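Local coordinates for serine protease pet (Escherichia coli, PDB 4OM9), which acts as a secreted autotransporter enterotoxin, a serine protease carried on a long beta-helix that probably cleaves the host cytoskeletal protein alpha-fodrin, at residues M3-A8 / N549-V554; G147-S152 / N201-G206; L361-I364 / S368-V371; P574-R579 / K617-D622; I612-K617 / S649-G654. All coordinates share one frame; numbering follows the deposited sequence.

Contact 1 (M3-A8 / N549-V554); sequences MDISKA and NAENSV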
# COMPACT_ATOMS: atom_id res chain seq x y z
N MET A 3 -11.44 28.36 15.72
CA MET A 3 -11.16 26.97 16.08
C MET A 3 -10.54 26.83 17.48
O MET A 3 -9.58 27.52 17.83
CB MET A 3 -10.22 26.32 15.05
CG MET A 3 -10.91 25.63 13.88
SD MET A 3 -9.78 25.26 12.50
CE MET A 3 -9.24 26.90 12.03
N ASP A 4 -11.07 25.91 18.27
CA ASP A 4 -10.54 25.66 19.60
C ASP A 4 -9.59 24.45 19.61
O ASP A 4 -10.01 23.31 19.42
CB ASP A 4 -11.69 25.46 20.58
CG ASP A 4 -11.22 25.13 21.99
OD1 ASP A 4 -10.02 25.29 22.30
OD2 ASP A 4 -12.08 24.71 22.79
N ILE A 5 -8.31 24.71 19.86
CA ILE A 5 -7.32 23.65 19.86
C ILE A 5 -6.84 23.28 21.26
O ILE A 5 -5.72 22.81 21.44
CB ILE A 5 -6.12 24.03 18.97
CG1 ILE A 5 -5.39 25.26 19.51
CG2 ILE A 5 -6.60 24.29 17.54
CD1 ILE A 5 -4.02 25.52 18.87
N SER A 6 -7.70 23.48 22.26
CA SER A 6 -7.34 23.13 23.64
C SER A 6 -7.36 21.62 23.81
O SER A 6 -6.56 21.06 24.55
CB SER A 6 -8.29 23.80 24.66
OG SER A 6 -9.64 23.38 24.50
N LYS A 7 -8.28 20.98 23.11
CA LYS A 7 -8.35 19.53 23.11
C LYS A 7 -7.75 18.98 21.83
O LYS A 7 -6.80 18.19 21.85
CB LYS A 7 -9.79 19.04 23.26
CG LYS A 7 -10.34 19.13 24.68
CD LYS A 7 -10.84 20.52 25.00
CE LYS A 7 -11.51 20.58 26.37
NZ LYS A 7 -12.72 19.71 26.47
N ALA A 8 -8.31 19.42 20.70
CA ALA A 8 -7.96 18.88 19.40
C ALA A 8 -6.72 19.55 18.84
O ALA A 8 -6.43 20.69 19.16
CB ALA A 8 -9.12 19.04 18.43
N ASN A 549 4.74 26.03 18.25
CA ASN A 549 5.10 26.27 19.65
C ASN A 549 3.96 25.98 20.61
O ASN A 549 4.17 25.46 21.71
CB ASN A 549 5.55 27.72 19.86
CG ASN A 549 6.86 28.03 19.17
OD1 ASN A 549 7.69 27.14 18.92
ND2 ASN A 549 7.07 29.31 18.87
N ALA A 550 2.74 26.31 20.21
CA ALA A 550 1.63 26.19 21.13
C ALA A 550 1.29 24.72 21.39
O ALA A 550 0.73 24.39 22.43
CB ALA A 550 0.42 26.93 20.62
N GLU A 551 1.66 23.85 20.46
CA GLU A 551 1.39 22.43 20.62
C GLU A 551 2.68 21.61 20.92
O GLU A 551 2.66 20.37 20.94
CB GLU A 551 0.71 21.88 19.36
CG GLU A 551 -0.59 22.60 18.98
CD GLU A 551 -1.27 21.96 17.78
OE1 GLU A 551 -0.58 21.71 16.76
OE2 GLU A 551 -2.49 21.68 17.86
N ASN A 552 3.78 22.31 21.17
CA ASN A 552 5.08 21.66 21.37
C ASN A 552 5.15 20.74 22.60
O ASN A 552 5.66 19.63 22.51
CB ASN A 552 6.18 22.72 21.48
CG ASN A 552 7.52 22.12 21.90
OD1 ASN A 552 8.07 21.26 21.20
ND2 ASN A 552 8.05 22.58 23.03
N SER A 553 4.62 21.20 23.73
CA SER A 553 4.66 20.43 24.98
C SER A 553 3.98 19.09 24.86
O SER A 553 4.56 18.07 25.20
CB SER A 553 4.02 21.23 26.13
OG SER A 553 4.73 22.43 26.33
N VAL A 554 2.73 19.09 24.39
CA VAL A 554 1.97 17.86 24.24
C VAL A 554 2.59 16.98 23.15
O VAL A 554 2.45 15.75 23.19
CB VAL A 554 0.48 18.13 23.91
CG1 VAL A 554 0.32 18.71 22.50
CG2 VAL A 554 -0.34 16.86 24.06
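I5 and E551 only approach each other loosely: CD1 at the end of the isoleucine lies 4.3 Å from OE2 of the glutamate. E551 reaches across with CG anti to the carbonyl carbon (chi1 -56°) and the next bond extended, which brings its carboxylate near the carbonyl of A8, where OE2 stands 4.3 Å from A8 O. K35 NZ serves both oxygens: it makes a salt bridge to E551 OE2 and bonds A8 O and I5 O. The same OE2 accepts from A10 N at the start of helix 10-17, where the helix end would favour a negative charge, while S564 OG holds OE1. The hydrogen bonds within 3-8 shape the approach. D4 OD1 takes S6 N at 2.9 Å and S6 OG at 2.9 Å, both from one face of the carboxylate, and K236 pairs with OD2. The bond from S6 N makes this an Asx turn, which bends the chain ahead of helix 10-17. The N-terminal loop of the clan PA protease domain is thus docked on the junction between helices 543-550 and 552-558, a helical excursion from the beta-helix.

Contact 2 (G147-S152 / N201-G206); sequences GFRVGS and NLTTNG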
# COMPACT_ATOMS: atom_id res chain seq x y z
N GLY A 147 -24.40 17.38 11.53
CA GLY A 147 -23.85 17.61 10.22
C GLY A 147 -22.51 18.29 10.25
O GLY A 147 -21.99 18.61 11.31
N PHE A 148 -21.96 18.50 9.05
CA PHE A 148 -20.64 19.05 8.87
C PHE A 148 -20.70 20.27 7.98
O PHE A 148 -21.50 20.33 7.05
CB PHE A 148 -19.69 18.04 8.23
CG PHE A 148 -19.28 16.90 9.13
CD1 PHE A 148 -18.23 17.06 10.03
CD2 PHE A 148 -19.90 15.66 9.04
CE1 PHE A 148 -17.83 15.98 10.87
CE2 PHE A 148 -19.51 14.59 9.86
CZ PHE A 148 -18.48 14.76 10.78
N ARG A 149 -19.81 21.21 8.23
CA ARG A 149 -19.69 22.36 7.37
C ARG A 149 -18.23 22.66 7.15
O ARG A 149 -17.43 22.54 8.05
CB ARG A 149 -20.38 23.58 7.97
CG ARG A 149 -20.41 24.75 7.05
CD ARG A 149 -20.24 26.03 7.82
NE ARG A 149 -18.82 26.28 7.99
CZ ARG A 149 -18.22 26.33 9.17
NH1 ARG A 149 -18.93 26.21 10.27
NH2 ARG A 149 -16.91 26.56 9.22
N VAL A 150 -17.90 23.07 5.95
CA VAL A 150 -16.52 23.30 5.59
C VAL A 150 -16.37 24.69 4.98
O VAL A 150 -17.17 25.08 4.12
CB VAL A 150 -16.09 22.19 4.63
CG1 VAL A 150 -15.16 22.69 3.56
CG2 VAL A 150 -15.56 21.02 5.40
N GLY A 151 -15.38 25.45 5.44
CA GLY A 151 -15.09 26.74 4.84
C GLY A 151 -13.75 27.31 5.28
O GLY A 151 -13.02 26.66 6.06
N SER A 152 -13.41 28.51 4.80
CA SER A 152 -12.13 29.10 5.17
C SER A 152 -12.22 30.59 5.48
O SER A 152 -11.51 31.40 4.86
CB SER A 152 -11.10 28.85 4.05
OG SER A 152 -9.81 29.24 4.45
N ASN A 201 -15.34 24.50 15.85
CA ASN A 201 -14.93 25.44 14.85
C ASN A 201 -16.06 26.45 14.67
O ASN A 201 -17.07 26.15 14.05
CB ASN A 201 -14.62 24.71 13.55
CG ASN A 201 -14.07 25.62 12.49
OD1 ASN A 201 -13.95 26.83 12.69
ND2 ASN A 201 -13.70 25.04 11.34
N LEU A 202 -15.91 27.64 15.25
CA LEU A 202 -16.96 28.63 15.19
C LEU A 202 -16.98 29.34 13.84
O LEU A 202 -15.94 29.49 13.19
CB LEU A 202 -16.81 29.65 16.32
CG LEU A 202 -16.71 29.07 17.74
CD1 LEU A 202 -16.38 30.17 18.72
CD2 LEU A 202 -17.98 28.33 18.15
N THR A 203 -18.16 29.78 13.43
CA THR A 203 -18.33 30.44 12.15
C THR A 203 -17.78 31.86 12.17
O THR A 203 -17.99 32.62 13.12
CB THR A 203 -19.80 30.46 11.76
OG1 THR A 203 -20.35 29.15 11.94
CG2 THR A 203 -19.98 30.90 10.31
N THR A 204 -17.07 32.21 11.11
CA THR A 204 -16.50 33.54 10.92
C THR A 204 -17.15 34.15 9.68
O THR A 204 -17.82 33.44 8.93
CB THR A 204 -14.98 33.47 10.73
OG1 THR A 204 -14.67 32.71 9.54
CG2 THR A 204 -14.34 32.80 11.94
N ASN A 205 -16.96 35.45 9.46
CA ASN A 205 -17.59 36.13 8.32
C ASN A 205 -17.20 35.52 6.97
O ASN A 205 -18.07 35.27 6.12
CB ASN A 205 -17.24 37.62 8.34
CG ASN A 205 -17.83 38.35 9.54
OD1 ASN A 205 -18.88 37.97 10.05
ND2 ASN A 205 -17.15 39.39 10.00
N GLY A 206 -15.92 35.23 6.77
CA GLY A 206 -15.45 34.62 5.55
C GLY A 206 -16.04 33.24 5.27
O GLY A 206 -15.87 32.70 4.18
O HOH W 1 -15.11 30.12 3.12
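N201 comes first, with its amide lying across the end of R149. CG is anti to the backbone N (chi1 -175°), and ND2 ends 4.1 Å from R149 NH2, with the amide and guanidinium planes turned 74° apart. Two nitrogens so placed are neighbours in packing; the amide N-H groups go instead to A173 O and S172 OG. T203 is next. Its OG1 stands 3.7 Å from R149 NH1, and the hydroxyl is hydrogen-bonded to T240 OG1, while the firmer partner of NH1 is Y193 OH. R149 reaches this spot by bending twice along its chain (chi3 85°), which tucks the guanidinium against the loop. At the far end, G206 brings its carbonyl toward S152 through a water bridge: the water donates to G206 O at 2.9 Å and accepts from S152 N at 2.9 Å, while the CA atoms of the two residues are 6.5 Å apart. S152 OG turns elsewhere, to Q167 O. G206 and D207 open the Gly-Asp-Ser-Gly sequence that in relatives of clan PA carries the nucleophilic serine, so the water and R149, which also makes a long, weak ion pair with D207, probably border the active-site loop. Strand 143-151 runs between strands 172-185 and 211-216; R149 and T203 both rest on T228 of strand 221-232, whereas V150, pointing away from the loop, packs on A17 of helix 10-17, and N201 touches Y13 of that helix.

Contact 3 (L361-I364 / S368-V371); sequences LHKI and SLNV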
# COMPACT_ATOMS: atom_id res chain seq x y z
N LEU A 361 -10.67 22.32 -23.54
CA LEU A 361 -11.89 21.56 -23.69
C LEU A 361 -12.24 20.84 -22.37
O LEU A 361 -11.51 19.95 -21.92
CB LEU A 361 -11.74 20.57 -24.86
CG LEU A 361 -12.60 19.31 -24.94
CD1 LEU A 361 -14.08 19.63 -24.75
CD2 LEU A 361 -12.38 18.61 -26.27
N HIS A 362 -13.36 21.23 -21.76
CA HIS A 362 -13.82 20.62 -20.50
C HIS A 362 -14.80 19.50 -20.77
O HIS A 362 -15.91 19.74 -21.24
CB HIS A 362 -14.49 21.65 -19.59
CG HIS A 362 -13.54 22.65 -19.01
ND1 HIS A 362 -13.91 23.51 -17.99
CD2 HIS A 362 -12.25 22.92 -19.29
CE1 HIS A 362 -12.88 24.27 -17.67
NE2 HIS A 362 -11.86 23.94 -18.45
N LYS A 363 -14.40 18.27 -20.47
CA LYS A 363 -15.25 17.11 -20.69
C LYS A 363 -15.77 16.51 -19.36
O LYS A 363 -14.97 16.10 -18.51
CB LYS A 363 -14.47 16.07 -21.50
CG LYS A 363 -15.33 14.94 -22.05
CD LYS A 363 -15.59 13.82 -21.04
CE LYS A 363 -16.46 12.73 -21.66
NZ LYS A 363 -16.99 11.85 -20.59
N ILE A 364 -17.08 16.45 -19.19
CA ILE A 364 -17.67 15.77 -18.03
C ILE A 364 -18.75 14.83 -18.49
O ILE A 364 -18.90 14.60 -19.71
CB ILE A 364 -18.27 16.73 -16.99
CG1 ILE A 364 -19.42 17.54 -17.61
CG2 ILE A 364 -17.22 17.65 -16.44
CD1 ILE A 364 -20.15 18.46 -16.61
N SER A 368 -18.81 8.78 -23.61
CA SER A 368 -17.52 8.78 -24.33
C SER A 368 -17.32 9.85 -25.40
O SER A 368 -18.10 9.96 -26.34
CB SER A 368 -17.33 7.42 -25.02
OG SER A 368 -17.49 6.35 -24.11
N LEU A 369 -16.23 10.61 -25.26
CA LEU A 369 -15.75 11.47 -26.33
C LEU A 369 -14.68 10.70 -27.13
O LEU A 369 -13.63 10.35 -26.59
CB LEU A 369 -15.18 12.77 -25.76
CG LEU A 369 -14.91 13.85 -26.82
CD1 LEU A 369 -16.20 14.24 -27.51
CD2 LEU A 369 -14.26 15.08 -26.23
N ASN A 370 -14.97 10.42 -28.39
CA ASN A 370 -14.06 9.68 -29.25
C ASN A 370 -13.35 10.63 -30.21
O ASN A 370 -13.91 11.04 -31.21
CB ASN A 370 -14.80 8.61 -30.04
CG ASN A 370 -13.86 7.76 -30.89
OD1 ASN A 370 -12.66 7.68 -30.62
ND2 ASN A 370 -14.41 7.12 -31.93
N VAL A 371 -12.11 10.98 -29.88
CA VAL A 371 -11.43 12.05 -30.59
C VAL A 371 -10.68 11.47 -31.77
O VAL A 371 -9.64 10.84 -31.60
CB VAL A 371 -10.48 12.81 -29.67
CG1 VAL A 371 -10.09 14.13 -30.30
CG2 VAL A 371 -11.15 13.06 -28.28
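K363 and L369 stand opposite one another with CA atoms 8.0 Å apart, on two short strands that belong to different sheets and meet through side chains. L361 and L369 reach toward each other tip to tip, CD2 of one 4.0 Å from CD2 of the other. Each sends its CG anti to the backbone N (chi1 157° in L361 and -169° in L369), which turns both branched ends toward the opposing strand. K363 lies alongside L369 with the aliphatic part of its chain. Its CE comes 4.2 Å from L369 N and 4.3 Å from L369 CB, and a bend at chi2 (-83°) turns the rest of the lysine toward the connecting turn. There the ammonium is gripped by backbone carbonyls: NZ bonds G367 O, G365 O and N383 O, with a weaker bond to I364 O. These carbonyls, from the turn and the next coil, would offset the cost of burying the charge. K363 and L369 also share I343, one coil earlier. Side chains of successive strands meeting inward, each strand stacked parallel between equivalents in the coils before and after (341-343 and 379-381; 348-352 and 385-388), fit the parallel beta-helix, right-handed in autotransporter passengers.

Contact 4 (P574-R579 / K617-D622); sequences PDWETR and KTAYID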
# COMPACT_ATOMS: atom_id res chain seq x y z
N PRO A 574 3.25 7.52 12.20
CA PRO A 574 2.95 6.08 12.24
C PRO A 574 1.95 5.66 11.18
O PRO A 574 1.78 4.47 10.93
CB PRO A 574 2.34 5.91 13.64
CG PRO A 574 1.59 7.23 13.84
CD PRO A 574 2.49 8.28 13.22
N ASP A 575 1.30 6.63 10.55
CA ASP A 575 0.21 6.31 9.65
C ASP A 575 0.68 6.14 8.21
O ASP A 575 0.95 7.11 7.51
CB ASP A 575 -0.89 7.38 9.74
CG ASP A 575 -0.33 8.80 9.83
OD1 ASP A 575 0.60 9.02 10.63
OD2 ASP A 575 -0.83 9.70 9.12
N TRP A 576 0.74 4.88 7.80
CA TRP A 576 1.21 4.48 6.48
C TRP A 576 0.23 3.54 5.82
O TRP A 576 -0.26 2.58 6.46
CB TRP A 576 2.59 3.78 6.56
CG TRP A 576 3.71 4.72 6.86
CD1 TRP A 576 3.97 5.33 8.05
CD2 TRP A 576 4.72 5.15 5.96
NE1 TRP A 576 5.07 6.13 7.94
CE2 TRP A 576 5.56 6.04 6.67
CE3 TRP A 576 5.00 4.89 4.61
CZ2 TRP A 576 6.65 6.66 6.08
CZ3 TRP A 576 6.08 5.51 4.03
CH2 TRP A 576 6.90 6.38 4.76
N GLU A 577 0.00 3.77 4.53
CA GLU A 577 -0.79 2.88 3.71
C GLU A 577 0.07 1.74 3.15
O GLU A 577 1.09 1.97 2.51
CB GLU A 577 -1.46 3.66 2.58
CG GLU A 577 -2.73 4.39 3.04
CD GLU A 577 -2.78 5.82 2.57
OE1 GLU A 577 -2.21 6.11 1.50
OE2 GLU A 577 -3.39 6.66 3.27
N THR A 578 -0.38 0.52 3.39
CA THR A 578 0.28 -0.66 2.86
C THR A 578 -0.12 -0.86 1.40
O THR A 578 -1.29 -0.71 1.05
CB THR A 578 -0.07 -1.89 3.68
OG1 THR A 578 0.35 -1.66 5.03
CG2 THR A 578 0.63 -3.15 3.14
N ARG A 579 0.86 -1.18 0.56
CA ARG A 579 0.63 -1.25 -0.87
C ARG A 579 0.92 -2.66 -1.35
O ARG A 579 1.80 -3.32 -0.80
CB ARG A 579 1.51 -0.23 -1.61
CG ARG A 579 1.24 1.21 -1.21
CD ARG A 579 -0.21 1.58 -1.55
NE ARG A 579 -0.38 3.02 -1.66
CZ ARG A 579 -1.53 3.65 -1.41
NH1 ARG A 579 -2.59 2.95 -1.04
NH2 ARG A 579 -1.62 4.97 -1.52
N LYS A 617 15.55 -0.01 5.23
CA LYS A 617 15.20 0.98 6.25
C LYS A 617 14.91 2.34 5.66
O LYS A 617 14.35 3.21 6.34
CB LYS A 617 16.33 1.11 7.26
CG LYS A 617 17.40 2.10 6.84
CD LYS A 617 18.80 1.62 7.18
CE LYS A 617 18.91 1.14 8.62
NZ LYS A 617 20.16 0.35 8.82
N THR A 618 15.31 2.54 4.41
CA THR A 618 15.17 3.85 3.80
C THR A 618 13.83 3.96 3.09
O THR A 618 13.50 3.17 2.20
CB THR A 618 16.30 4.12 2.81
OG1 THR A 618 17.56 3.86 3.45
CG2 THR A 618 16.26 5.58 2.35
N ALA A 619 13.05 4.94 3.51
CA ALA A 619 11.76 5.19 2.89
C ALA A 619 11.74 6.61 2.33
O ALA A 619 12.50 7.47 2.76
CB ALA A 619 10.63 4.96 3.87
N TYR A 620 10.88 6.82 1.34
CA TYR A 620 10.82 8.11 0.65
C TYR A 620 9.46 8.78 0.82
O TYR A 620 8.42 8.12 0.79
CB TYR A 620 11.13 7.92 -0.84
CG TYR A 620 12.50 7.29 -1.07
CD1 TYR A 620 12.69 5.93 -0.87
CD2 TYR A 620 13.59 8.06 -1.47
CE1 TYR A 620 13.93 5.35 -1.06
CE2 TYR A 620 14.83 7.48 -1.66
CZ TYR A 620 14.99 6.13 -1.46
OH TYR A 620 16.19 5.52 -1.63
N ILE A 621 9.47 10.08 1.00
CA ILE A 621 8.22 10.83 0.99
C ILE A 621 8.34 12.02 0.05
O ILE A 621 9.45 12.46 -0.28
CB ILE A 621 7.81 11.32 2.40
CG1 ILE A 621 8.82 12.34 2.93
CG2 ILE A 621 7.68 10.15 3.35
CD1 ILE A 621 8.41 12.97 4.28
N ASP A 622 7.17 12.51 -0.35
CA ASP A 622 7.02 13.58 -1.33
C ASP A 622 6.40 14.76 -0.60
O ASP A 622 5.27 14.68 -0.14
CB ASP A 622 6.16 13.09 -2.51
CG ASP A 622 5.81 14.19 -3.54
OD1 ASP A 622 6.37 15.30 -3.50
OD2 ASP A 622 4.96 13.90 -4.41
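The far corner of the W576 indole, atom CH2, touches two methyls at once: A619 CB at 4.1 Å and I621 CG2 at 4.1 Å. A619 and I621 are alternate residues of strand 618-622, so both point toward the tryptophan while Y620 between them points away. The methyls approach the ring obliquely. I621 meets the indole at about a right angle, and with CG1 lying between the backbone N and carbonyl carbon (chi1 65°), its CG2 is the branch left facing W576. The CA atoms of W576 and I621 are 10.9 Å apart; the tryptophan, its CG anti to the carbonyl carbon (chi1 -73°), bridges a little over half of that, and the methyls meet it. Next comes what holds the indole. The bond from NE1 to Q573 O probably limits rotation of the ring, and P574 C lies in plane at its edge. A520 and N598 also pack on it. On the same strand, E577 and R579 form a pair: NH2 of R579 is 3.3 Å from E577 OE1, but the oxygen is well off the guanidinium plane, so only the charges attract, and E577 CB sits over one face of that plane. T521 OG1 holds the other oxygen of E577, and R579 NE bonds D499 O. Strand 576-583 runs antiparallel to 514-520, whose Q517 packs on A619 and bonds Y620 N; strand 618-622 pairs antiparallel with 640-644, on whose I640 and S642 the Y620 side chain rests.

Contact 5 (I612-K617 / S649-G654); sequences INIGDK and SKFTGG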
# COMPACT_ATOMS: atom_id res chain seq x y z
N ILE A 612 19.48 -6.87 -3.62
CA ILE A 612 18.11 -6.94 -3.15
C ILE A 612 18.02 -6.70 -1.64
O ILE A 612 18.49 -7.53 -0.83
CB ILE A 612 17.47 -8.30 -3.46
CG1 ILE A 612 17.66 -8.64 -4.94
CG2 ILE A 612 15.99 -8.31 -3.05
CD1 ILE A 612 16.93 -9.91 -5.38
N ASN A 613 17.46 -5.57 -1.25
CA ASN A 613 17.25 -5.30 0.16
C ASN A 613 15.78 -5.44 0.52
O ASN A 613 14.96 -4.57 0.22
CB ASN A 613 17.78 -3.92 0.54
CG ASN A 613 19.27 -3.76 0.24
OD1 ASN A 613 20.07 -4.68 0.47
ND2 ASN A 613 19.65 -2.59 -0.28
N ILE A 614 15.44 -6.58 1.10
CA ILE A 614 14.10 -6.82 1.62
C ILE A 614 14.00 -6.33 3.05
O ILE A 614 14.76 -6.77 3.92
CB ILE A 614 13.75 -8.29 1.58
CG1 ILE A 614 14.11 -8.84 0.19
CG2 ILE A 614 12.30 -8.49 1.92
CD1 ILE A 614 13.35 -10.09 -0.21
N GLY A 615 13.06 -5.42 3.29
CA GLY A 615 12.93 -4.76 4.57
C GLY A 615 13.99 -3.68 4.73
O GLY A 615 14.58 -3.53 5.80
N ASP A 616 14.24 -2.94 3.66
CA ASP A 616 15.16 -1.81 3.66
C ASP A 616 14.63 -0.69 4.55
O ASP A 616 13.43 -0.41 4.57
CB ASP A 616 15.36 -1.28 2.22
CG ASP A 616 16.47 -0.24 2.12
OD1 ASP A 616 16.85 0.34 3.15
OD2 ASP A 616 16.99 -0.02 1.02
N LYS A 617 15.55 -0.01 5.23
CA LYS A 617 15.20 0.98 6.25
C LYS A 617 14.91 2.34 5.66
O LYS A 617 14.35 3.21 6.34
CB LYS A 617 16.33 1.11 7.26
CG LYS A 617 17.40 2.10 6.84
CD LYS A 617 18.80 1.62 7.18
CE LYS A 617 18.91 1.14 8.62
NZ LYS A 617 20.16 0.35 8.82
N SER A 649 7.46 -5.21 6.46
CA SER A 649 7.48 -5.43 5.01
C SER A 649 7.34 -6.91 4.67
O SER A 649 7.76 -7.78 5.44
CB SER A 649 8.76 -4.88 4.41
OG SER A 649 9.88 -5.63 4.86
N LYS A 650 6.77 -7.21 3.51
CA LYS A 650 6.52 -8.60 3.16
C LYS A 650 7.01 -9.00 1.77
O LYS A 650 6.65 -8.37 0.77
CB LYS A 650 5.04 -8.93 3.24
CG LYS A 650 4.43 -8.92 4.62
CD LYS A 650 3.11 -9.65 4.56
CE LYS A 650 2.45 -9.75 5.93
NZ LYS A 650 1.96 -8.44 6.41
N PHE A 651 7.81 -10.06 1.71
CA PHE A 651 8.06 -10.69 0.42
C PHE A 651 7.66 -12.15 0.45
O PHE A 651 7.96 -12.88 1.40
CB PHE A 651 9.52 -10.57 -0.02
CG PHE A 651 9.79 -11.28 -1.31
CD1 PHE A 651 9.33 -10.75 -2.52
CD2 PHE A 651 10.45 -12.50 -1.34
CE1 PHE A 651 9.54 -11.41 -3.70
CE2 PHE A 651 10.67 -13.17 -2.52
CZ PHE A 651 10.22 -12.63 -3.70
N THR A 652 6.96 -12.55 -0.60
CA THR A 652 6.48 -13.89 -0.76
C THR A 652 6.74 -14.33 -2.20
O THR A 652 6.28 -13.67 -3.16
CB THR A 652 4.98 -13.98 -0.45
OG1 THR A 652 4.78 -13.67 0.93
CG2 THR A 652 4.44 -15.38 -0.74
N GLY A 653 7.47 -15.44 -2.35
CA GLY A 653 7.78 -15.98 -3.66
C GLY A 653 9.13 -16.68 -3.69
O GLY A 653 9.51 -17.32 -2.72
N GLY A 654 9.84 -16.55 -4.80
CA GLY A 654 11.15 -17.18 -4.91
C GLY A 654 12.19 -16.25 -5.48
O GLY A 654 11.85 -15.22 -6.07
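The two backbones draw together at one end, with the CA atoms of G615 and S649 5.5 Å apart and those of I614 and F651 7.3 Å apart. At the near end S649 OG sits tightly against G615 CA, 3.2 Å away. The hydroxyl gets there because OG lies between the backbone N and the carbonyl carbon (chi1 66°). G615 has positive phi (77°), a conformation favouring glycine, and turns the chain just after I614. The strands of these segments lie on different faces of the parallel beta-helix: 611-614 is stacked between strands 592-595 and 661-664, and 649-652 between 599-608 and 668-672, with the 618-644 excursion inserted between them. Farther in, apolar side chains take over. I614 crosses F651 obliquely, its CD1 3.9 Å from F651 CB and equally near CG and CD2, while CG2 lies 4.0 Å from the same CB. F651 holds its ring anti to the backbone N (chi1 177°), so the root of the side chain meets I614 and the ring continues past it toward L672 and I605. G654 O lies in the ring plane at its edge. V670, a coil later, packs on I614, and A668 on S649.

From the N terminus, contact 1 closes the widest loop, joining residues 3-8 of the protease domain to the helical excursion at 549-554. Contacts 2 and 3 nest inside it in series: contact 2 closes a loop within the protease domain, contact 3 a single tight turn of the early beta-helix. Contact 2 also touches contact 1, where M3 CG packs 3.5 Å from N201 CG, while contact 3 stays about 21 Å away from contact 2 between nearest atoms. Past 554, contacts 4 and 5 follow with alternating segments: 574-579, 612-617, 617-622, 649-654. These two cross and share K617; contact 4 ties the 618-644 excursion to strand 576-583, contact 5 strand 611-614 to the coil resuming at 649.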